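Cytochrome c family protein (Geobacter sulfurreducens, PDB 3OUQ) probably transfers electrons along a row of covalently bound c-type hemes, this fragment being the N-terminal hexaheme part of a dodecaheme cytochrome of the c7 type. Local coordinates at residues A[45-48]-A[49-53]. Sequence-based numbering, arbitrary orientation.
With HEC (heme c), chain D.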
ATOM      1  N   LYS A  45       9.586 -11.294  -6.251  1.00 64.34           N
ATOM      2  CA  LYS A  45       8.179 -10.999  -6.449  1.00 60.66           C
ATOM      3  C   LYS A  45       8.163  -9.529  -6.084  1.00 59.88           C
ATOM      4  O   LYS A  45       9.220  -8.907  -5.932  1.00 60.79           O
ATOM      5  CB  LYS A  45       7.309 -11.755  -5.444  1.00 59.13           C
ATOM      6  N   ARG A  46       6.974  -8.972  -5.941  1.00 57.60           N
ATOM      7  CA  ARG A  46       6.845  -7.585  -5.538  1.00 54.80           C
ATOM      8  C   ARG A  46       6.287  -7.672  -4.130  1.00 53.44           C
ATOM      9  O   ARG A  46       5.076  -7.605  -3.934  1.00 54.75           O
ATOM     10  CB  ARG A  46       5.873  -6.846  -6.457  1.00 53.84           C
ATOM     11  CG  ARG A  46       6.476  -6.469  -7.802  1.00 53.14           C
ATOM     12  CD  ARG A  46       7.576  -5.413  -7.661  1.00 50.18           C
ATOM     13  N   TYR A  47       7.170  -7.855  -3.152  1.00 50.42           N
ATOM     14  CA  TYR A  47       6.739  -7.968  -1.764  1.00 47.75           C
ATOM     15  C   TYR A  47       5.803  -6.850  -1.365  1.00 44.72           C
ATOM     16  O   TYR A  47       5.992  -5.702  -1.760  1.00 45.14           O
ATOM     17  CB  TYR A  47       7.939  -7.978  -0.819  1.00 47.70           C
ATOM     18  CG  TYR A  47       8.814  -9.178  -1.001  1.00 48.57           C
ATOM     19  CD1 TYR A  47       9.988  -9.101  -1.748  1.00 49.93           C
ATOM     20  CD2 TYR A  47       8.446 -10.407  -0.471  1.00 49.29           C
ATOM     21  CE1 TYR A  47      10.785 -10.225  -1.960  1.00 51.08           C
ATOM     22  CE2 TYR A  47       9.228 -11.538  -0.676  1.00 52.42           C
ATOM     23  CZ  TYR A  47      10.395 -11.440  -1.424  1.00 52.45           C
ATOM     24  OH  TYR A  47      11.166 -12.556  -1.625  1.00 53.46           O
ATOM     25  N   THR A  48       4.790  -7.203  -0.580  1.00 42.23           N
ATOM     26  CA  THR A  48       3.807  -6.243  -0.095  1.00 40.19           C
ATOM     27  C   THR A  48       4.294  -5.700   1.238  1.00 40.56           C
ATOM     28  O   THR A  48       5.224  -6.245   1.832  1.00 40.95           O
ATOM     29  CB  THR A  48       2.455  -6.914   0.150  1.00 39.34           C
ATOM     30  OG1 THR A  48       2.594  -7.878   1.201  1.00 39.07           O
ATOM     31  CG2 THR A  48       1.971  -7.616  -1.102  1.00 37.42           C
ATOM     32  N   MET A  49       3.662  -4.634   1.718  1.00 40.03           N
ATOM     33  CA  MET A  49       4.049  -4.062   2.995  1.00 39.82           C
ATOM     34  C   MET A  49       3.825  -5.057   4.125  1.00 40.91           C
ATOM     35  O   MET A  49       4.586  -5.077   5.087  1.00 42.35           O
ATOM     36  CB  MET A  49       3.283  -2.780   3.259  1.00 39.97           C
ATOM     37  CG  MET A  49       3.681  -1.638   2.341  1.00 40.35           C
ATOM     38  SD  MET A  49       5.468  -1.270   2.280  1.00 41.48           S
ATOM     39  CE  MET A  49       5.893  -1.357   4.016  1.00 39.98           C
ATOM     40  N   LEU A  50       2.788  -5.883   4.021  1.00 41.81           N
ATOM     41  CA  LEU A  50       2.555  -6.891   5.050  1.00 44.63           C
ATOM     42  C   LEU A  50       3.728  -7.871   5.052  1.00 45.83           C
ATOM     43  O   LEU A  50       4.153  -8.337   6.109  1.00 46.48           O
ATOM     44  CB  LEU A  50       1.251  -7.663   4.807  1.00 45.28           C
ATOM     45  CG  LEU A  50      -0.029  -7.055   5.379  1.00 46.04           C
ATOM     46  CD1 LEU A  50      -1.151  -8.073   5.299  1.00 49.91           C
ATOM     47  CD2 LEU A  50       0.196  -6.649   6.828  1.00 45.69           C
ATOM     48  N   ASP A  51       4.249  -8.191   3.869  1.00 46.03           N
ATOM     49  CA  ASP A  51       5.380  -9.103   3.789  1.00 45.60           C
ATOM     50  C   ASP A  51       6.542  -8.478   4.535  1.00 44.68           C
ATOM     51  O   ASP A  51       7.267  -9.167   5.257  1.00 45.24           O
ATOM     52  CB  ASP A  51       5.798  -9.354   2.337  1.00 48.82           C
ATOM     53  CG  ASP A  51       4.801 -10.199   1.580  1.00 51.52           C
ATOM     54  OD1 ASP A  51       4.340 -11.215   2.136  1.00 53.50           O
ATOM     55  OD2 ASP A  51       4.488  -9.857   0.423  1.00 53.98           O
ATOM     56  N   MET A  52       6.718  -7.170   4.362  1.00 42.28           N
ATOM     57  CA  MET A  52       7.803  -6.466   5.033  1.00 40.79           C
ATOM     58  C   MET A  52       7.581  -6.468   6.538  1.00 39.63           C
ATOM     59  O   MET A  52       8.534  -6.554   7.312  1.00 38.71           O
ATOM     60  CB  MET A  52       7.920  -5.035   4.506  1.00 40.83           C
ATOM     61  CG  MET A  52       8.253  -4.982   3.025  1.00 41.13           C
ATOM     62  SD  MET A  52       8.876  -3.406   2.451  1.00 40.55           S
ATOM     63  CE  MET A  52       8.156  -3.349   0.842  1.00 42.74           C
ATOM     64  N   GLU A  53       6.317  -6.384   6.948  1.00 38.78           N
ATOM     65  CA  GLU A  53       5.989  -6.405   8.368  1.00 38.49           C
ATOM     66  C   GLU A  53       6.369  -7.779   8.897  1.00 38.19           C
ATOM     67  O   GLU A  53       6.667  -7.936  10.075  1.00 38.79           O
ATOM     68  CB  GLU A  53       4.493  -6.156   8.603  1.00 37.60           C
ATOM     69  CG  GLU A  53       3.983  -4.835   8.063  1.00 39.92           C
ATOM     70  CD  GLU A  53       2.653  -4.403   8.674  1.00 42.51           C
ATOM     71  OE1 GLU A  53       2.079  -3.399   8.201  1.00 42.41           O
ATOM     72  OE2 GLU A  53       2.184  -5.052   9.636  1.00 43.82           O
TER
HETATM   73 FE   HEC D 603       5.610   0.809   1.252  1.00 41.29          FE
HETATM   74  CHA HEC D 603       5.274  -1.038  -1.625  1.00 41.73           C
HETATM   75  CHB HEC D 603       2.281   1.391   1.260  1.00 41.77           C
HETATM   76  CHC HEC D 603       5.910   2.242   4.301  1.00 41.16           C
HETATM   77  CHD HEC D 603       9.005   0.629   0.973  1.00 40.72           C
HETATM   78  NA  HEC D 603       4.116   0.319   0.052  1.00 41.72           N
HETATM   79  C1A HEC D 603       4.123  -0.582  -1.009  1.00 41.62           C
HETATM   80  C2A HEC D 603       2.790  -0.813  -1.515  1.00 41.27           C
HETATM   81  C3A HEC D 603       1.978   0.013  -0.805  1.00 42.11           C
HETATM   82  C4A HEC D 603       2.802   0.722   0.153  1.00 42.02           C
HETATM   83  CMA HEC D 603       0.461   0.085  -0.915  1.00 41.46           C
HETATM   84  CAA HEC D 603       2.351  -1.823  -2.568  1.00 38.72           C
HETATM   85  CBA HEC D 603       2.229  -3.248  -2.037  1.00 39.44           C
HETATM   86  CGA HEC D 603       1.265  -3.362  -0.871  1.00 38.46           C
HETATM   87  O1A HEC D 603       0.074  -3.055  -1.053  1.00 40.93           O
HETATM   88  O2A HEC D 603       1.696  -3.753   0.230  1.00 37.10           O
HETATM   89  NB  HEC D 603       4.341   1.519   2.571  1.00 40.21           N
HETATM   90  C1B HEC D 603       2.989   1.710   2.419  1.00 39.84           C
HETATM   91  C2B HEC D 603       2.401   2.265   3.608  1.00 38.08           C
HETATM   92  C3B HEC D 603       3.408   2.417   4.472  1.00 37.54           C
HETATM   93  C4B HEC D 603       4.613   2.001   3.815  1.00 39.45           C
HETATM   94  CMB HEC D 603       0.935   2.661   3.810  1.00 37.87           C
HETATM   95  CAB HEC D 603       3.322   2.920   5.883  1.00 36.50           C
HETATM   96  CBB HEC D 603       2.750   1.994   6.919  1.00 37.57           C
HETATM   97  NC  HEC D 603       7.147   1.323   2.412  1.00 40.26           N
HETATM   98  C1C HEC D 603       7.103   1.939   3.642  1.00 40.01           C
HETATM   99  C2C HEC D 603       8.436   2.145   4.178  1.00 39.24           C
HETATM  100  C3C HEC D 603       9.302   1.748   3.218  1.00 39.65           C
HETATM  101  C4C HEC D 603       8.499   1.176   2.148  1.00 40.39           C
HETATM  102  CMC HEC D 603       8.832   2.589   5.587  1.00 36.40           C
HETATM  103  CAC HEC D 603      10.818   1.994   3.232  1.00 38.03           C
HETATM  104  CBC HEC D 603      11.574   1.241   4.314  1.00 34.13           C
HETATM  105  ND  HEC D 603       6.854   0.073  -0.113  1.00 41.74           N
HETATM  106  C1D HEC D 603       8.237   0.143  -0.095  1.00 41.45           C
HETATM  107  C2D HEC D 603       8.795  -0.561  -1.231  1.00 42.04           C
HETATM  108  C3D HEC D 603       7.741  -1.115  -1.921  1.00 41.90           C
HETATM  109  C4D HEC D 603       6.553  -0.679  -1.236  1.00 41.17           C
HETATM  110  CMD HEC D 603      10.280  -0.696  -1.569  1.00 40.16           C
HETATM  111  CAD HEC D 603       7.801  -2.125  -3.074  1.00 41.89           C
HETATM  112  CBD HEC D 603       8.402  -3.439  -2.612  1.00 43.93           C
HETATM  113  CGD HEC D 603       8.490  -4.471  -3.719  1.00 45.74           C
HETATM  114  O1D HEC D 603       9.119  -5.528  -3.500  1.00 47.96           O
HETATM  115  O2D HEC D 603       7.930  -4.235  -4.808  1.00 48.04           O
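A capping box between Thr48 and Asp51 opens helix 49-53, the short helix that brings the axial Met49 to a heme in this cytochrome c7-type domain. Asp51 N donates to Thr48 OG1 at 3.2 Å, and in return Thr48 N points almost straight at Asp51 OD2, 2.9 Å away with an N-H...O angle of 172°, meeting that oxygen on its anti side, slightly out of the carboxylate plane. Thr48 OG1 sits between its own backbone N and carbonyl carbon (chi1 64°), which brings it within reach of the Asp51 amide in the first turn. Met52 N donates to Thr48 O, a backbone bond across the first turn. Alongside the box, the Tyr47 ring stands nearly perpendicular to the carboxylate (88°), its CD2 edge 4.0 Å from Asp51 CB. The same turn grips the heme: Met49 N donates to propionate oxygen O2A at 2.6 Å, while the Met52 methyl CE packs against propionate carbon CBD. The Met49 side chain, bent at chi2 and chi3, curls against one face of the porphyrin, where CG lies over the NA and NB side of the ring and SD ligates the heme iron at 2.3 Å, with His80 NE2 as the other axial ligand.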